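Local coordinates for protein CD180 antigen (Mus musculus, PDB 3T6Q) that may cooperate with MD-1 and TLR4 in the innate immune response of B cells to bacterial lipopolysaccharide, leading to NF-kappa-B activation, at residues Asn14-Cys19 and Ser34-Glu39; Ile27-Leu31 and Thr52-Leu56; Leu215-Lys220 and Ala246-Leu251; Ile269-His275 and Pro294-Leu300. One frame throughout, in Å; residues are numbered along the deposited sequence. Where two conformers were deposited one is given.

Contact 1. Residues Asn14-Cys19 and Ser34-Glu39. With NAG (2-acetamido-2-deoxy-beta-D-glucopyranose), chain P.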
loop_
_atom_site.group_PDB
_atom_site.type_symbol
_atom_site.label_atom_id
_atom_site.label_comp_id
_atom_site.label_asym_id
_atom_site.label_seq_id
_atom_site.Cartn_x
_atom_site.Cartn_y
_atom_site.Cartn_z
ATOM N N ASN A 14 25.163 -24.676 15.731
ATOM C CA ASN A 14 26.113 -23.738 15.108
ATOM C C ASN A 14 25.723 -23.180 13.731
ATOM O O ASN A 14 26.458 -22.363 13.172
ATOM C CB ASN A 14 27.522 -24.349 15.030
ATOM C CG ASN A 14 28.137 -24.581 16.392
ATOM O OD1 ASN A 14 27.961 -23.775 17.310
ATOM N ND2 ASN A 14 28.875 -25.691 16.532
ATOM N N LYS A 15 24.582 -23.609 13.194
ATOM C CA LYS A 15 24.256 -23.313 11.805
ATOM C C LYS A 15 22.923 -22.583 11.585
ATOM O O LYS A 15 22.873 -21.614 10.815
ATOM C CB LYS A 15 24.279 -24.609 10.985
ATOM C CG LYS A 15 24.118 -24.383 9.494
ATOM C CD LYS A 15 24.216 -25.692 8.726
ATOM C CE LYS A 15 23.709 -25.527 7.304
ATOM N NZ LYS A 15 23.784 -26.815 6.562
ATOM N N THR A 16 21.864 -23.048 12.248
ATOM C CA THR A 16 20.487 -22.586 11.939
ATOM C C THR A 16 19.705 -22.278 13.177
ATOM O O THR A 16 19.509 -23.142 14.015
ATOM C CB THR A 16 19.719 -23.640 11.145
ATOM O OG1 THR A 16 20.401 -23.850 9.916
ATOM C CG2 THR A 16 18.269 -23.186 10.837
ATOM N N TYR A 17 19.245 -21.032 13.282
ATOM C CA TYR A 17 18.546 -20.568 14.471
ATOM C C TYR A 17 17.221 -19.925 14.080
ATOM O O TYR A 17 17.160 -19.140 13.113
ATOM C CB TYR A 17 19.432 -19.627 15.308
ATOM C CG TYR A 17 20.583 -20.398 15.927
ATOM C CD1 TYR A 17 20.457 -20.999 17.187
ATOM C CD2 TYR A 17 21.770 -20.595 15.207
ATOM C CE1 TYR A 17 21.499 -21.744 17.726
ATOM C CE2 TYR A 17 22.811 -21.335 15.736
ATOM C CZ TYR A 17 22.669 -21.907 16.988
ATOM O OH TYR A 17 23.708 -22.653 17.487
ATOM N N ASN A 18 16.173 -20.334 14.795
ATOM C CA ASN A 18 14.862 -19.713 14.671
ATOM C C ASN A 18 14.558 -18.836 15.882
ATOM O O ASN A 18 14.305 -19.337 16.975
ATOM C CB ASN A 18 13.787 -20.786 14.522
ATOM C CG ASN A 18 12.428 -20.201 14.218
ATOM O OD1 ASN A 18 12.007 -19.215 14.821
ATOM N ND2 ASN A 18 11.755 -20.775 13.250
ATOM N N CYS A 19 14.594 -17.524 15.678
ATOM C CA CYS A 19 14.288 -16.549 16.719
ATOM C C CYS A 19 12.952 -15.842 16.467
ATOM O O CYS A 19 12.745 -14.722 16.955
ATOM C CB CYS A 19 15.372 -15.487 16.764
ATOM S SG CYS A 19 17.032 -16.153 16.551
ATOM N N SER A 34 29.237 -18.353 13.555
ATOM C CA SER A 34 29.148 -19.304 12.468
ATOM C C SER A 34 27.720 -19.482 11.908
ATOM O O SER A 34 27.548 -20.198 10.934
ATOM C CB SER A 34 29.618 -20.659 12.971
ATOM O OG SER A 34 28.797 -21.030 14.053
ATOM N N THR A 35 26.711 -18.869 12.537
ATOM C CA THR A 35 25.313 -18.963 12.041
ATOM C C THR A 35 25.236 -18.688 10.542
ATOM O O THR A 35 25.757 -17.679 10.051
ATOM C CB THR A 35 24.389 -17.973 12.769
ATOM O OG1 THR A 35 24.468 -18.216 14.174
ATOM C CG2 THR A 35 22.913 -18.146 12.284
ATOM N N GLU A 36 24.618 -19.609 9.812
ATOM C CA GLU A 36 24.394 -19.434 8.378
ATOM C C GLU A 36 22.935 -19.155 7.994
ATOM O O GLU A 36 22.680 -18.451 7.023
ATOM C CB GLU A 36 24.882 -20.665 7.642
ATOM C CG GLU A 36 26.390 -20.816 7.725
ATOM C CD GLU A 36 26.905 -22.096 7.119
ATOM O OE1 GLU A 36 26.102 -22.884 6.567
ATOM O OE2 GLU A 36 28.138 -22.298 7.195
ATOM N N CYS A 37 21.992 -19.683 8.764
ATOM C CA CYS A 37 20.559 -19.517 8.441
ATOM C C CYS A 37 19.802 -18.975 9.645
ATOM O O CYS A 37 19.602 -19.685 10.627
ATOM C CB CYS A 37 19.942 -20.837 7.952
ATOM S SG CYS A 37 20.815 -21.619 6.573
ATOM N N LEU A 38 19.389 -17.707 9.549
ATOM C CA LEU A 38 18.746 -16.989 10.641
ATOM C C LEU A 38 17.288 -16.614 10.266
ATOM O O LEU A 38 17.051 -15.842 9.331
ATOM C CB LEU A 38 19.546 -15.719 10.994
ATOM C CG LEU A 38 19.055 -15.069 12.314
ATOM C CD1 LEU A 38 19.060 -16.063 13.465
ATOM C CD2 LEU A 38 19.817 -13.805 12.680
ATOM N N GLU A 39 16.346 -17.178 11.008
ATOM C CA GLU A 39 14.901 -16.911 10.815
ATOM C C GLU A 39 14.559 -15.945 11.908
ATOM O O GLU A 39 14.448 -16.318 13.086
ATOM C CB GLU A 39 14.140 -18.236 10.988
ATOM C CG GLU A 39 14.813 -19.346 10.180
ATOM C CD GLU A 39 14.130 -20.694 10.287
ATOM O OE1 GLU A 39 13.236 -20.859 11.135
ATOM O OE2 GLU A 39 14.498 -21.599 9.513
HETATM C C1 NAG P . 29.537 -26.068 17.764
HETATM C C2 NAG P . 30.202 -27.410 17.436
HETATM C C3 NAG P . 31.227 -27.814 18.489
HETATM C C4 NAG P . 32.160 -26.672 18.864
HETATM C C5 NAG P . 31.385 -25.389 19.158
HETATM C C6 NAG P . 32.337 -24.206 19.300
HETATM C C7 NAG P . 28.970 -29.133 16.203
HETATM C C8 NAG P . 27.955 -30.242 16.275
HETATM N N2 NAG P . 29.241 -28.493 17.343
HETATM O O3 NAG P . 31.996 -28.886 17.994
HETATM O O4 NAG P . 32.876 -27.077 20.005
HETATM O O5 NAG P . 30.499 -25.082 18.101
HETATM O O6 NAG P . 32.148 -23.621 20.568
HETATM O O7 NAG P . 29.500 -28.845 15.129
#
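Thr16-Asn18 and Cys37-Glu39 run side by side as parallel strands, their directions only 3° apart. Their backbone ladder passes from Lys15 O to Cys37 N (3.0 Å), then through Tyr17 N to Cys37 O, Tyr17 O to Glu39 N and Cys19 N to Glu39 O. Lys15 O also accepts from Glu36 N at 2.8 Å, so two amides grip one carbonyl where Lys15 and Thr16 form a classic beta bulge against Glu12.

Among polar side chains, Ser34 OG donates to Asn14 O at 2.8 Å, in the carbonyl plane and on a lone pair. Asn18 ND2 lies 2.6 Å from Glu39 OE1, with amide and carboxylate planes 70° apart, while Asn18 OD1 takes the N-H of Glu20.

Apolar packing falls on the side of Tyr17 and Leu38: Leu38 CD1 touches Cys19 SG at 3.7 Å and Tyr17 CB at 4.0 Å. Tyr17 OH accepts from Asn14 N and bonds Glu10, fixing the ring beside Thr35. Asn14 ND2 carries an N-linked sugar through a 1.4 Å bond to NAG C1.

The LRRNT cap thus joins LRR 1 mainly by main-chain bonding, with its Cys8-Cys19 disulfide set against an apolar face.

Contact 2. Residues Ile27-Leu31 and Thr52-Leu56; sequences IPGTL and TFSRL
Ile27-Leu31 and Thr52-Leu56 meet without direct backbone pairing: the CA atoms of Ile27 and Thr52 are 7.1 Å apart. Each segment contains a type I turn, Pro28-Leu31 in one and Phe53-Leu56 in the other, and at one end a water bridges the two backbones, accepting from Ile27 N and donating to Thr52 O.

Arg55 spans the other end. Its CG sits between the backbone N and the carbonyl carbon (chi1 75°), and from there the chain runs extended to NE, carrying the guanidinium to the Pro28-Leu31 turn. Arg55 NH2 donates to Leu31 O at 2.7 Å and Arg55 NH1 to the same Leu31 O at 2.8 Å, an end-on grip with the acceptor in the guanidinium plane. Pro28 O lies 2.8 Å from Arg55 NH1, and NE reaches Ile27 O through a second water. Leu56 CD2 lies 3.8 Å above one face of the Arg55 guanidinium plane, toward its rim, and NH2 bonds Asn33 OD1 besides.

Below this polar layer, Ile27 and Leu56 approach tip to tip, CD1 to CD1 at 3.7 Å, and both leucines, Leu31 and Leu56, also rest on Leu38 of strand 37-39.

One cation is thus held by the Leu31 carbonyl and, through a water, by that of Ile27; these would probably stabilise its charge, and partners near its plane would resist rotation of the guanidinium. A sugar also touches Arg55.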
loop_
_atom_site.group_PDB
_atom_site.type_symbol
_atom_site.label_atom_id
_atom_site.label_comp_id
_atom_site.label_asym_id
_atom_site.label_seq_id
_atom_site.Cartn_x
_atom_site.Cartn_y
_atom_site.Cartn_z
ATOM N N ILE A 27 20.228 -8.575 17.428
ATOM C CA ILE A 27 20.611 -9.981 17.317
ATOM C C ILE A 27 21.160 -10.467 18.657
ATOM O O ILE A 27 22.024 -9.817 19.222
ATOM C CB ILE A 27 21.656 -10.157 16.204
ATOM C CG1 ILE A 27 20.977 -9.976 14.866
ATOM C CG2 ILE A 27 22.317 -11.534 16.271
ATOM C CD1 ILE A 27 21.957 -9.662 13.777
ATOM N N PRO A 28 20.650 -11.595 19.182
ATOM C CA PRO A 28 21.111 -12.012 20.502
ATOM C C PRO A 28 22.610 -12.311 20.541
ATOM O O PRO A 28 23.179 -12.866 19.587
ATOM C CB PRO A 28 20.302 -13.274 20.765
ATOM C CG PRO A 28 19.029 -13.032 20.018
ATOM C CD PRO A 28 19.479 -12.376 18.751
ATOM N N GLY A 29 23.250 -11.915 21.635
ATOM C CA GLY A 29 24.686 -12.114 21.777
ATOM C C GLY A 29 25.043 -13.586 21.825
ATOM O O GLY A 29 26.151 -13.957 21.483
ATOM N N THR A 30 24.096 -14.427 22.229
ATOM C CA THR A 30 24.330 -15.870 22.283
ATOM C C THR A 30 24.333 -16.607 20.932
ATOM O O THR A 30 24.611 -17.805 20.906
ATOM C CB THR A 30 23.318 -16.581 23.210
ATOM O OG1 THR A 30 21.983 -16.307 22.771
ATOM C CG2 THR A 30 23.480 -16.123 24.659
ATOM N N LEU A 31 24.014 -15.933 19.823
ATOM C CA LEU A 31 24.036 -16.614 18.498
ATOM C C LEU A 31 25.454 -16.680 18.001
ATOM O O LEU A 31 26.122 -15.640 17.937
ATOM C CB LEU A 31 23.184 -15.900 17.427
ATOM C CG LEU A 31 21.661 -15.760 17.563
ATOM C CD1 LEU A 31 21.141 -14.911 16.399
ATOM C CD2 LEU A 31 20.950 -17.107 17.611
ATOM N N THR A 52 24.014 -3.590 12.952
ATOM C CA THR A 52 22.983 -4.556 13.333
ATOM C C THR A 52 23.421 -6.011 13.139
ATOM O O THR A 52 23.189 -6.869 14.011
ATOM C CB THR A 52 21.702 -4.310 12.512
ATOM O OG1 THR A 52 21.331 -2.926 12.652
ATOM C CG2 THR A 52 20.591 -5.255 12.993
ATOM N N PHE A 53 24.061 -6.292 12.002
ATOM C CA PHE A 53 24.353 -7.698 11.627
ATOM C C PHE A 53 25.871 -7.983 11.496
ATOM O O PHE A 53 26.264 -9.087 11.090
ATOM C CB PHE A 53 23.654 -8.037 10.277
ATOM C CG PHE A 53 22.133 -7.838 10.283
ATOM C CD1 PHE A 53 21.549 -6.847 9.490
ATOM C CD2 PHE A 53 21.298 -8.643 11.056
ATOM C CE1 PHE A 53 20.174 -6.650 9.502
ATOM C CE2 PHE A 53 19.890 -8.449 11.073
ATOM C CZ PHE A 53 19.342 -7.458 10.295
ATOM N N SER A 54 26.715 -6.993 11.796
ATOM C CA SER A 54 28.124 -7.045 11.347
ATOM C C SER A 54 28.945 -8.243 11.846
ATOM O O SER A 54 29.886 -8.641 11.173
ATOM C CB SER A 54 28.868 -5.718 11.602
ATOM O OG SER A 54 28.837 -5.421 12.976
ATOM N N ARG A 55 28.583 -8.861 12.972
ATOM C CA ARG A 55 29.360 -10.032 13.386
ATOM C C ARG A 55 28.962 -11.368 12.719
ATOM O O ARG A 55 29.735 -12.328 12.749
ATOM C CB ARG A 55 29.427 -10.138 14.910
ATOM C CG ARG A 55 28.164 -10.627 15.541
ATOM C CD ARG A 55 28.408 -10.851 17.011
ATOM N NE ARG A 55 27.194 -11.304 17.652
ATOM C CZ ARG A 55 26.842 -12.573 17.757
ATOM N NH1 ARG A 55 25.706 -12.885 18.358
ATOM N NH2 ARG A 55 27.628 -13.521 17.264
ATOM N N LEU A 56 27.775 -11.420 12.088
ATOM C CA LEU A 56 27.261 -12.643 11.446
ATOM C C LEU A 56 27.767 -12.741 9.991
ATOM O O LEU A 56 27.023 -12.568 8.997
ATOM C CB LEU A 56 25.716 -12.710 11.545
ATOM C CG LEU A 56 25.184 -12.675 12.972
ATOM C CD1 LEU A 56 23.660 -12.844 13.006
ATOM C CD2 LEU A 56 25.851 -13.715 13.885
HETATM O O HOH W 1 21.781 -6.521 16.455
HETATM O O HOH W 2 24.850 -9.785 18.316
#

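Contact 3. Residues Leu215-Lys220 and Ala246-Leu251; sequences LLVIFK and AVFEGL. With CU (copper (II) ion), chain J.
Phe219 lies among Val247, Phe248, Gly250 and Leu251, and is the residue with the most surface buried by the contact. Its CE2 comes within 3.4 Å of Phe248 CD1, at the edge of the Phe248 ring; the two side chains run alongside each other, pointing the same way, but their rings meet obliquely, with planes 69° apart. Leu251 CD1 touches Phe219 CE1 at 4.0 Å, while the Val247 carbonyl oxygen sits near CD2. One turn of helix earlier, Leu215 CB presses tightly on Val247 CG1 at 3.5 Å. Having no side chain, Gly250 lets the helix backbone come close, its CA only 3.8 Å from Phe219 O.

Around this apolar layer, two waters stitch the backbones together. One donates to Val247 O, accepts from Gly250 N and makes a weak bond to Leu216 O; the other donates to both Phe219 O and Gly250 O, which thus share one water.

Farther out, Phe277 meets Phe248 edge-to-face, and Ile259 and Val256 of strand 255-260 pack on Phe219 and Leu251. Glu249 points its carboxylate away from the helix: bent at chi2 (-69°), it places OE2 2.0 Å from the copper ion, which His275 also binds.

Helix 215-221 and the 3-10 segment through 246-251 are neighbouring elements on the convex side of the horseshoe-shaped solenoid of leucine-rich repeats found in Toll-like receptors, with Leu215, Phe219, Val247, Phe248 and Leu251 buried in the core.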
loop_
_atom_site.group_PDB
_atom_site.type_symbol
_atom_site.label_atom_id
_atom_site.label_comp_id
_atom_site.label_asym_id
_atom_site.label_seq_id
_atom_site.Cartn_x
_atom_site.Cartn_y
_atom_site.Cartn_z
ATOM N N LEU A 215 -9.074 -11.190 -21.353
ATOM C CA LEU A 215 -8.290 -12.196 -22.024
ATOM C C LEU A 215 -7.947 -11.774 -23.475
ATOM O O LEU A 215 -6.848 -12.010 -23.934
ATOM C CB LEU A 215 -9.041 -13.531 -22.034
ATOM C CG LEU A 215 -9.042 -14.362 -20.742
ATOM C CD1 LEU A 215 -9.877 -15.634 -20.923
ATOM C CD2 LEU A 215 -7.606 -14.718 -20.360
ATOM N N LEU A 216 -8.887 -11.123 -24.154
ATOM C CA LEU A 216 -8.721 -10.725 -25.569
ATOM C C LEU A 216 -7.474 -9.847 -25.685
ATOM O O LEU A 216 -6.627 -10.083 -26.562
ATOM C CB LEU A 216 -9.958 -9.961 -26.056
ATOM C CG LEU A 216 -10.543 -9.990 -27.480
ATOM C CD1 LEU A 216 -11.325 -8.699 -27.707
ATOM C CD2 LEU A 216 -9.471 -10.109 -28.515
ATOM N N VAL A 217 -7.343 -8.874 -24.772
ATOM C CA VAL A 217 -6.220 -7.941 -24.707
ATOM C C VAL A 217 -4.894 -8.655 -24.527
ATOM O O VAL A 217 -3.914 -8.284 -25.181
ATOM C CB VAL A 217 -6.404 -6.869 -23.587
ATOM C CG1 VAL A 217 -5.075 -6.300 -23.095
ATOM C CG2 VAL A 217 -7.308 -5.757 -24.069
ATOM N N ILE A 218 -4.872 -9.673 -23.656
ATOM C CA ILE A 218 -3.654 -10.419 -23.374
ATOM C C ILE A 218 -3.185 -11.198 -24.622
ATOM O O ILE A 218 -2.010 -11.128 -25.006
ATOM C CB ILE A 218 -3.842 -11.444 -22.187
ATOM C CG1 ILE A 218 -4.217 -10.759 -20.866
ATOM C CG2 ILE A 218 -2.588 -12.279 -21.972
ATOM C CD1 ILE A 218 -3.282 -9.668 -20.363
ATOM N N PHE A 219 -4.074 -12.005 -25.198
ATOM C CA PHE A 219 -3.703 -12.793 -26.383
ATOM C C PHE A 219 -3.230 -11.888 -27.527
ATOM O O PHE A 219 -2.203 -12.148 -28.143
ATOM C CB PHE A 219 -4.855 -13.701 -26.844
ATOM C CG PHE A 219 -5.134 -14.870 -25.898
ATOM C CD1 PHE A 219 -4.202 -15.870 -25.711
ATOM C CD2 PHE A 219 -6.339 -14.930 -25.194
ATOM C CE1 PHE A 219 -4.449 -16.928 -24.828
ATOM C CE2 PHE A 219 -6.598 -15.969 -24.316
ATOM C CZ PHE A 219 -5.659 -16.976 -24.152
ATOM N N LYS A 220 -3.970 -10.823 -27.802
ATOM C CA LYS A 220 -3.529 -9.884 -28.824
ATOM C C LYS A 220 -2.153 -9.243 -28.509
ATOM O O LYS A 220 -1.260 -9.187 -29.370
ATOM C CB LYS A 220 -4.625 -8.850 -29.086
ATOM C CG LYS A 220 -4.235 -7.728 -30.046
ATOM C CD LYS A 220 -5.365 -6.700 -30.091
ATOM C CE LYS A 220 -6.682 -7.367 -30.482
ATOM N NZ LYS A 220 -7.733 -6.349 -30.799
ATOM N N ALA A 246 -14.057 -16.149 -30.093
ATOM C CA ALA A 246 -13.462 -14.814 -30.350
ATOM C C ALA A 246 -12.321 -14.417 -29.404
ATOM O O ALA A 246 -11.385 -13.752 -29.820
ATOM C CB ALA A 246 -14.524 -13.712 -30.340
ATOM N N VAL A 247 -12.431 -14.791 -28.124
ATOM C CA VAL A 247 -11.467 -14.394 -27.121
ATOM C C VAL A 247 -10.031 -14.826 -27.481
ATOM O O VAL A 247 -9.065 -14.138 -27.163
ATOM C CB VAL A 247 -11.909 -14.976 -25.738
ATOM C CG1 VAL A 247 -10.793 -14.906 -24.716
ATOM C CG2 VAL A 247 -13.170 -14.253 -25.226
ATOM N N PHE A 248 -9.896 -15.971 -28.138
ATOM C CA PHE A 248 -8.590 -16.649 -28.293
ATOM C C PHE A 248 -7.852 -16.401 -29.614
ATOM O O PHE A 248 -6.812 -17.022 -29.871
ATOM C CB PHE A 248 -8.782 -18.154 -28.099
ATOM C CG PHE A 248 -9.415 -18.494 -26.770
ATOM C CD1 PHE A 248 -8.720 -18.257 -25.568
ATOM C CD2 PHE A 248 -10.695 -19.011 -26.712
ATOM C CE1 PHE A 248 -9.295 -18.561 -24.330
ATOM C CE2 PHE A 248 -11.288 -19.301 -25.469
ATOM C CZ PHE A 248 -10.580 -19.079 -24.285
ATOM N N GLU A 249 -8.401 -15.512 -30.436
ATOM C CA GLU A 249 -7.860 -15.232 -31.794
ATOM C C GLU A 249 -6.342 -15.006 -31.810
ATOM O O GLU A 249 -5.642 -15.550 -32.677
ATOM C CB GLU A 249 -8.622 -14.031 -32.395
ATOM C CG GLU A 249 -10.057 -14.391 -32.800
ATOM C CD GLU A 249 -10.130 -15.346 -33.992
ATOM O OE1 GLU A 249 -10.211 -14.844 -35.158
ATOM O OE2 GLU A 249 -10.115 -16.603 -33.814
ATOM N N GLY A 250 -5.830 -14.234 -30.837
ATOM C CA GLY A 250 -4.382 -13.930 -30.759
ATOM C C GLY A 250 -3.495 -15.149 -30.570
ATOM O O GLY A 250 -2.306 -15.149 -30.911
ATOM N N LEU A 251 -4.040 -16.212 -30.011
ATOM C CA LEU A 251 -3.203 -17.411 -29.792
ATOM C C LEU A 251 -2.650 -18.035 -31.088
ATOM O O LEU A 251 -1.658 -18.761 -31.044
ATOM C CB LEU A 251 -4.022 -18.485 -29.052
ATOM C CG LEU A 251 -3.353 -19.630 -28.313
ATOM C CD1 LEU A 251 -2.285 -19.106 -27.348
ATOM C CD2 LEU A 251 -4.466 -20.335 -27.518
HETATM CU CU CU J . -10.310 -17.747 -35.444
HETATM O O HOH W 3 -7.247 -12.658 -28.826
HETATM O O HOH W 4 -1.462 -12.464 -30.825
#

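Contact 4. Residues Ile269-His275 and Pro294-Leu300; sequences ISSNTFH and PSGLVGL. With CU (copper (II) ion), chain J.
Phe274 packs against both Leu297 and Leu300. Leu297 CD1 approaches the edge of the ring, 3.8 Å from Phe274 CD2, while Leu300 CG lies 3.9 Å from Phe274 CB. With CG anti to the carbonyl carbon (chi1 -60°), the ring turns into the core, where Phe277 meets it edge-to-face and Leu283 of strand 282-284 packs against it.

Ser271 meets the other segment with both backbone and CB. Pro294 CG lies 3.8 Å from Ser271 CA, and Pro294 CD reaches Ile269 CG2 next to it. The Ser271 carbonyl oxygen receives a weak bond from Val298 N at 3.4 Å and a CA-H contact from Leu297, the centre of an inverse gamma turn. A water then joins the segments: it donates to Ser271 O and Val298 O and accepts from Phe274 N.

Val298 spreads over the outer surface, its CG2 against Asn272 OD1 and 3.8 Å from His275 CB. The imidazole itself leads away from this valine. His275 ND1 donates to Asn272 O at 2.7 Å, in the ring plane and nearly straight (169°), leaving NE2 to bind the copper ion at 2.0 Å together with Glu249.

Direct polar links between LRR 8 and LRR 9 are thus weak here, and cohesion comes from apolar packing and bridging water, while the Asn272 carbonyl orients the histidine and would probably strengthen NE2 as a metal donor.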
loop_
_atom_site.group_PDB
_atom_site.type_symbol
_atom_site.label_atom_id
_atom_site.label_comp_id
_atom_site.label_asym_id
_atom_site.label_seq_id
_atom_site.Cartn_x
_atom_site.Cartn_y
_atom_site.Cartn_z
ATOM N N ILE A 269 -19.990 -24.644 -24.504
ATOM C CA ILE A 269 -18.905 -24.307 -25.376
ATOM C C ILE A 269 -19.225 -24.615 -26.875
ATOM O O ILE A 269 -19.831 -25.637 -27.203
ATOM C CB ILE A 269 -17.723 -25.141 -24.820
ATOM C CG1 ILE A 269 -16.407 -24.761 -25.381
ATOM C CG2 ILE A 269 -17.921 -26.637 -25.058
ATOM C CD1 ILE A 269 -15.334 -25.628 -24.764
ATOM N N SER A 270 -18.811 -23.719 -27.768
ATOM C CA SER A 270 -18.873 -23.945 -29.208
ATOM C C SER A 270 -17.859 -25.024 -29.590
ATOM O O SER A 270 -16.762 -25.090 -28.992
ATOM C CB SER A 270 -18.540 -22.625 -29.946
ATOM O OG SER A 270 -18.113 -22.915 -31.276
ATOM N N SER A 271 -18.169 -25.831 -30.597
ATOM C CA SER A 271 -17.184 -26.759 -31.148
ATOM C C SER A 271 -15.970 -26.066 -31.812
ATOM O O SER A 271 -14.948 -26.716 -32.126
ATOM C CB SER A 271 -17.865 -27.684 -32.142
ATOM O OG SER A 271 -18.495 -26.904 -33.161
ATOM N N ASN A 272 -16.084 -24.756 -32.050
ATOM C CA ASN A 272 -14.981 -23.972 -32.630
ATOM C C ASN A 272 -14.115 -23.257 -31.588
ATOM O O ASN A 272 -13.199 -22.490 -31.946
ATOM C CB ASN A 272 -15.535 -22.935 -33.624
ATOM C CG ASN A 272 -14.551 -22.623 -34.729
ATOM O OD1 ASN A 272 -13.649 -23.423 -35.009
ATOM N ND2 ASN A 272 -14.730 -21.456 -35.377
ATOM N N THR A 273 -14.367 -23.522 -30.300
ATOM C CA THR A 273 -13.726 -22.742 -29.222
ATOM C C THR A 273 -12.182 -22.821 -29.259
ATOM O O THR A 273 -11.521 -21.817 -29.008
ATOM C CB THR A 273 -14.202 -23.203 -27.834
ATOM O OG1 THR A 273 -15.618 -23.018 -27.752
ATOM C CG2 THR A 273 -13.499 -22.403 -26.692
ATOM N N PHE A 274 -11.634 -24.008 -29.558
ATOM C CA PHE A 274 -10.189 -24.216 -29.459
ATOM C C PHE A 274 -9.456 -24.258 -30.808
ATOM O O PHE A 274 -8.310 -24.726 -30.887
ATOM C CB PHE A 274 -9.898 -25.489 -28.639
ATOM C CG PHE A 274 -10.456 -25.411 -27.226
ATOM C CD1 PHE A 274 -9.834 -24.599 -26.265
ATOM C CD2 PHE A 274 -11.597 -26.115 -26.879
ATOM C CE1 PHE A 274 -10.350 -24.497 -24.954
ATOM C CE2 PHE A 274 -12.112 -26.038 -25.566
ATOM C CZ PHE A 274 -11.503 -25.226 -24.619
ATOM N N HIS A 275 -10.070 -23.715 -31.857
ATOM C CA HIS A 275 -9.407 -23.795 -33.178
ATOM C C HIS A 275 -8.060 -23.079 -33.257
ATOM O O HIS A 275 -7.264 -23.466 -34.096
ATOM C CB HIS A 275 -10.336 -23.332 -34.317
ATOM C CG HIS A 275 -10.559 -21.836 -34.356
ATOM N ND1 HIS A 275 -11.572 -21.222 -33.701
ATOM C CD2 HIS A 275 -9.835 -20.824 -34.994
ATOM C CE1 HIS A 275 -11.521 -19.891 -33.923
ATOM N NE2 HIS A 275 -10.455 -19.649 -34.714
ATOM N N PRO A 294 -18.478 -31.030 -27.109
ATOM C CA PRO A 294 -19.038 -31.470 -28.392
ATOM C C PRO A 294 -18.017 -32.332 -29.113
ATOM O O PRO A 294 -16.817 -32.193 -28.848
ATOM C CB PRO A 294 -19.236 -30.144 -29.148
ATOM C CG PRO A 294 -18.280 -29.195 -28.489
ATOM C CD PRO A 294 -18.283 -29.581 -27.040
ATOM N N SER A 295 -18.455 -33.216 -29.999
ATOM C CA SER A 295 -17.528 -33.871 -30.919
ATOM C C SER A 295 -17.061 -32.825 -31.982
ATOM O O SER A 295 -17.638 -31.765 -32.069
ATOM C CB SER A 295 -18.200 -35.061 -31.602
ATOM O OG SER A 295 -19.396 -34.609 -32.244
ATOM N N GLY A 296 -16.042 -33.135 -32.779
ATOM C CA GLY A 296 -15.483 -32.177 -33.756
ATOM C C GLY A 296 -15.027 -30.892 -33.070
ATOM O O GLY A 296 -15.171 -29.813 -33.640
ATOM N N LEU A 297 -14.507 -30.999 -31.833
ATOM C CA LEU A 297 -13.939 -29.868 -31.108
ATOM C C LEU A 297 -12.538 -29.642 -31.685
ATOM O O LEU A 297 -11.559 -30.158 -31.143
ATOM C CB LEU A 297 -13.835 -30.174 -29.587
ATOM C CG LEU A 297 -13.388 -29.059 -28.619
ATOM C CD1 LEU A 297 -14.451 -27.958 -28.565
ATOM C CD2 LEU A 297 -13.157 -29.588 -27.198
ATOM N N VAL A 298 -12.446 -28.860 -32.770
ATOM C CA VAL A 298 -11.208 -28.724 -33.581
ATOM C C VAL A 298 -10.050 -28.032 -32.812
ATOM O O VAL A 298 -10.306 -27.205 -31.905
ATOM C CB VAL A 298 -11.477 -27.939 -34.901
ATOM C CG1 VAL A 298 -12.348 -28.769 -35.851
ATOM C CG2 VAL A 298 -12.185 -26.631 -34.573
ATOM N N GLY A 299 -8.806 -28.380 -33.183
ATOM C CA GLY A 299 -7.619 -27.624 -32.756
ATOM C C GLY A 299 -6.832 -28.270 -31.613
ATOM O O GLY A 299 -5.865 -27.694 -31.102
ATOM N N LEU A 300 -7.222 -29.482 -31.222
ATOM C CA LEU A 300 -6.575 -30.156 -30.107
ATOM C C LEU A 300 -6.168 -31.554 -30.531
ATOM O O LEU A 300 -5.908 -32.406 -29.703
ATOM C CB LEU A 300 -7.555 -30.225 -28.896
ATOM C CG LEU A 300 -8.021 -28.860 -28.372
ATOM C CD1 LEU A 300 -9.042 -29.110 -27.260
ATOM C CD2 LEU A 300 -6.878 -27.997 -27.799
HETATM CU CU CU J . -10.310 -17.747 -35.444
HETATM O O HOH W 5 -12.560 -26.333 -30.844
HETATM O O HOH W 6 -18.819 -29.952 -34.264
#

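In the fold
From the N terminus, contact 1 brings the first parallel strand of the cap against that of LRR 1, and contact 2 opens inside that loop and closes beyond it, so the two cross. They touch where Leu31 packs on Tyr17 and Cys19, joining the concave strands to the outer turns. Contacts 3 and 4 follow in series, each closing a loop between successive coils on the convex side. Their centres lie about 16 Å apart, and they share the copper ion. Centre to centre, contact 4 is about 56 Å from contact 1, across the horseshoe, with no touch between the pairs.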